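Local coordinates for putative cytoplasmic protein (Salmonella typhimurium, PDB 2GK3) that is of unknown function but assembles into a hexamer and belongs to a family of putative glutamine amidotransferases, at residues Phe212-Gln216 and Gln217-Ala221. Residues are numbered along the deposited sequence; the frame is centred on the assembly and turned at random.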
loop_
_atom_site.group_PDB
_atom_site.type_symbol
_atom_site.label_atom_id
_atom_site.label_comp_id
_atom_site.label_asym_id
_atom_site.label_seq_id
_atom_site.Cartn_x
_atom_site.Cartn_y
_atom_site.Cartn_z
ATOM N N PHE E 212 6.151 -38.911 -5.469
ATOM C CA PHE E 212 5.343 -39.639 -4.476
ATOM C C PHE E 212 6.199 -40.139 -3.317
ATOM O O PHE E 212 7.317 -40.606 -3.510
ATOM C CB PHE E 212 4.573 -40.810 -5.134
ATOM C CG PHE E 212 3.520 -40.361 -6.116
ATOM C CD1 PHE E 212 2.253 -40.000 -5.674
ATOM C CD2 PHE E 212 3.810 -40.254 -7.476
ATOM C CE1 PHE E 212 1.290 -39.544 -6.567
ATOM C CE2 PHE E 212 2.857 -39.817 -8.374
ATOM C CZ PHE E 212 1.597 -39.461 -7.925
ATOM N N GLY E 213 5.682 -40.037 -2.107
ATOM C CA GLY E 213 6.369 -40.629 -0.972
ATOM C C GLY E 213 5.442 -41.151 0.095
ATOM O O GLY E 213 4.234 -41.292 -0.123
ATOM N N GLU E 214 6.012 -41.441 1.257
ATOM C CA GLU E 214 5.232 -41.890 2.391
ATOM C C GLU E 214 5.741 -41.189 3.620
ATOM O O GLU E 214 6.884 -40.718 3.652
ATOM C CB GLU E 214 5.320 -43.405 2.542
ATOM C CG GLU E 214 5.025 -44.139 1.230
ATOM C CD GLU E 214 4.872 -45.639 1.383
ATOM O OE1 GLU E 214 4.611 -46.100 2.514
ATOM O OE2 GLU E 214 4.992 -46.354 0.353
ATOM N N TYR E 215 4.876 -41.082 4.613
ATOM C CA TYR E 215 5.231 -40.517 5.893
ATOM C C TYR E 215 4.434 -41.213 6.987
ATOM O O TYR E 215 3.251 -40.879 7.226
ATOM C CB TYR E 215 4.972 -39.009 5.917
ATOM C CG TYR E 215 5.438 -38.374 7.201
ATOM C CD1 TYR E 215 6.792 -38.180 7.445
ATOM C CD2 TYR E 215 4.537 -38.004 8.180
ATOM C CE1 TYR E 215 7.231 -37.622 8.624
ATOM C CE2 TYR E 215 4.965 -37.440 9.352
ATOM C CZ TYR E 215 6.312 -37.261 9.570
ATOM O OH TYR E 215 6.736 -36.703 10.734
ATOM N N GLN E 216 5.106 -42.139 7.680
ATOM C CA GLN E 216 4.466 -43.077 8.615
ATOM C C GLN E 216 3.284 -43.763 7.900
ATOM O O GLN E 216 3.497 -44.319 6.828
ATOM C CB GLN E 216 4.152 -42.415 9.979
ATOM C CG GLN E 216 5.450 -42.098 10.820
ATOM C CD GLN E 216 5.185 -41.493 12.231
ATOM O OE1 GLN E 216 4.149 -41.765 12.863
ATOM N NE2 GLN E 216 6.132 -40.681 12.724
ATOM N N GLN E 217 2.062 -43.714 8.434
ATOM C CA GLN E 217 0.912 -44.367 7.758
ATOM C C GLN E 217 0.429 -43.667 6.466
ATOM O O GLN E 217 -0.134 -44.307 5.580
ATOM C CB GLN E 217 -0.274 -44.571 8.726
ATOM C CG GLN E 217 -0.020 -45.598 9.838
ATOM C CD GLN E 217 -1.098 -45.593 10.929
ATOM O OE1 GLN E 217 -0.786 -45.612 12.118
ATOM N NE2 GLN E 217 -2.369 -45.564 10.527
ATOM N N GLY E 218 0.651 -42.363 6.363
ATOM C CA GLY E 218 0.130 -41.587 5.238
ATOM C C GLY E 218 0.981 -41.570 3.983
ATOM O O GLY E 218 2.110 -42.042 3.969
ATOM N N LYS E 219 0.411 -41.027 2.918
ATOM C CA LYS E 219 1.048 -40.992 1.618
ATOM C C LYS E 219 1.084 -39.562 1.113
ATOM O O LYS E 219 0.196 -38.758 1.398
ATOM C CB LYS E 219 0.310 -41.881 0.627
ATOM C CG LYS E 219 0.658 -43.342 0.756
ATOM C CD LYS E 219 -0.073 -44.155 -0.299
ATOM C CE LYS E 219 0.703 -45.432 -0.636
ATOM N NZ LYS E 219 1.588 -45.285 -1.866
ATOM N N THR E 220 2.131 -39.255 0.364
ATOM C CA THR E 220 2.435 -37.889 0.033
ATOM C C THR E 220 2.713 -37.711 -1.455
ATOM O O THR E 220 3.100 -38.654 -2.157
ATOM C CB THR E 220 3.613 -37.368 0.887
ATOM O OG1 THR E 220 4.787 -38.152 0.623
ATOM C CG2 THR E 220 3.262 -37.450 2.381
ATOM N N ALA E 221 2.481 -36.493 -1.928
ATOM C CA ALA E 221 2.696 -36.156 -3.314
ATOM C C ALA E 221 3.032 -34.671 -3.437
ATOM O O ALA E 221 2.566 -33.827 -2.647
ATOM C CB ALA E 221 1.480 -36.499 -4.150
HETATM O O HOH W 1 6.687 -38.033 2.437
#
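The Phe212 ring meets the methyl of Ala221 obliquely, CE1 lying 3.9 Å from Ala221 CB. His174 stacks on this ring and Phe252 packs against it edge-to-face; Ala221, with one methyl, fits close beside so large a neighbour. The ring also touches Thr249 and Ile253 of helix 242-253. Tyr215, on the other face of the hairpin, rests its side chain on Lys112, Val115 and Lys116 of helix 107-116, while its CB comes 4.2 Å from Thr220 CG2. Glycine suits position 213, since a CB there would lie on the Thr220 side, tight against OG1; as it is, Thr220 OG1 passes 3.1 Å from Gly213 C. Set between backbone N and carbonyl carbon (chi1 61°), Thr220 OG1 donates to a water 2.6 Å away, which in turn donates to Glu214 O. Reciprocal backbone bonds join Gly213 to Thr220 and Tyr215 to Gly218; Tyr215 N to Gly218 O (3.0 Å, 173°) is nearly straight, whereas the return bond closing the type II' turn is bent to 137°. On the Phe212 face, extended Glu214 brings OE2 to 4.2 Å from Lys219 NZ, too far apart for a salt bridge. Four backbone bonds thus chiefly tie the hairpin, beside the apolar contact and water link, the nearby opposite charges probably adding mild attraction.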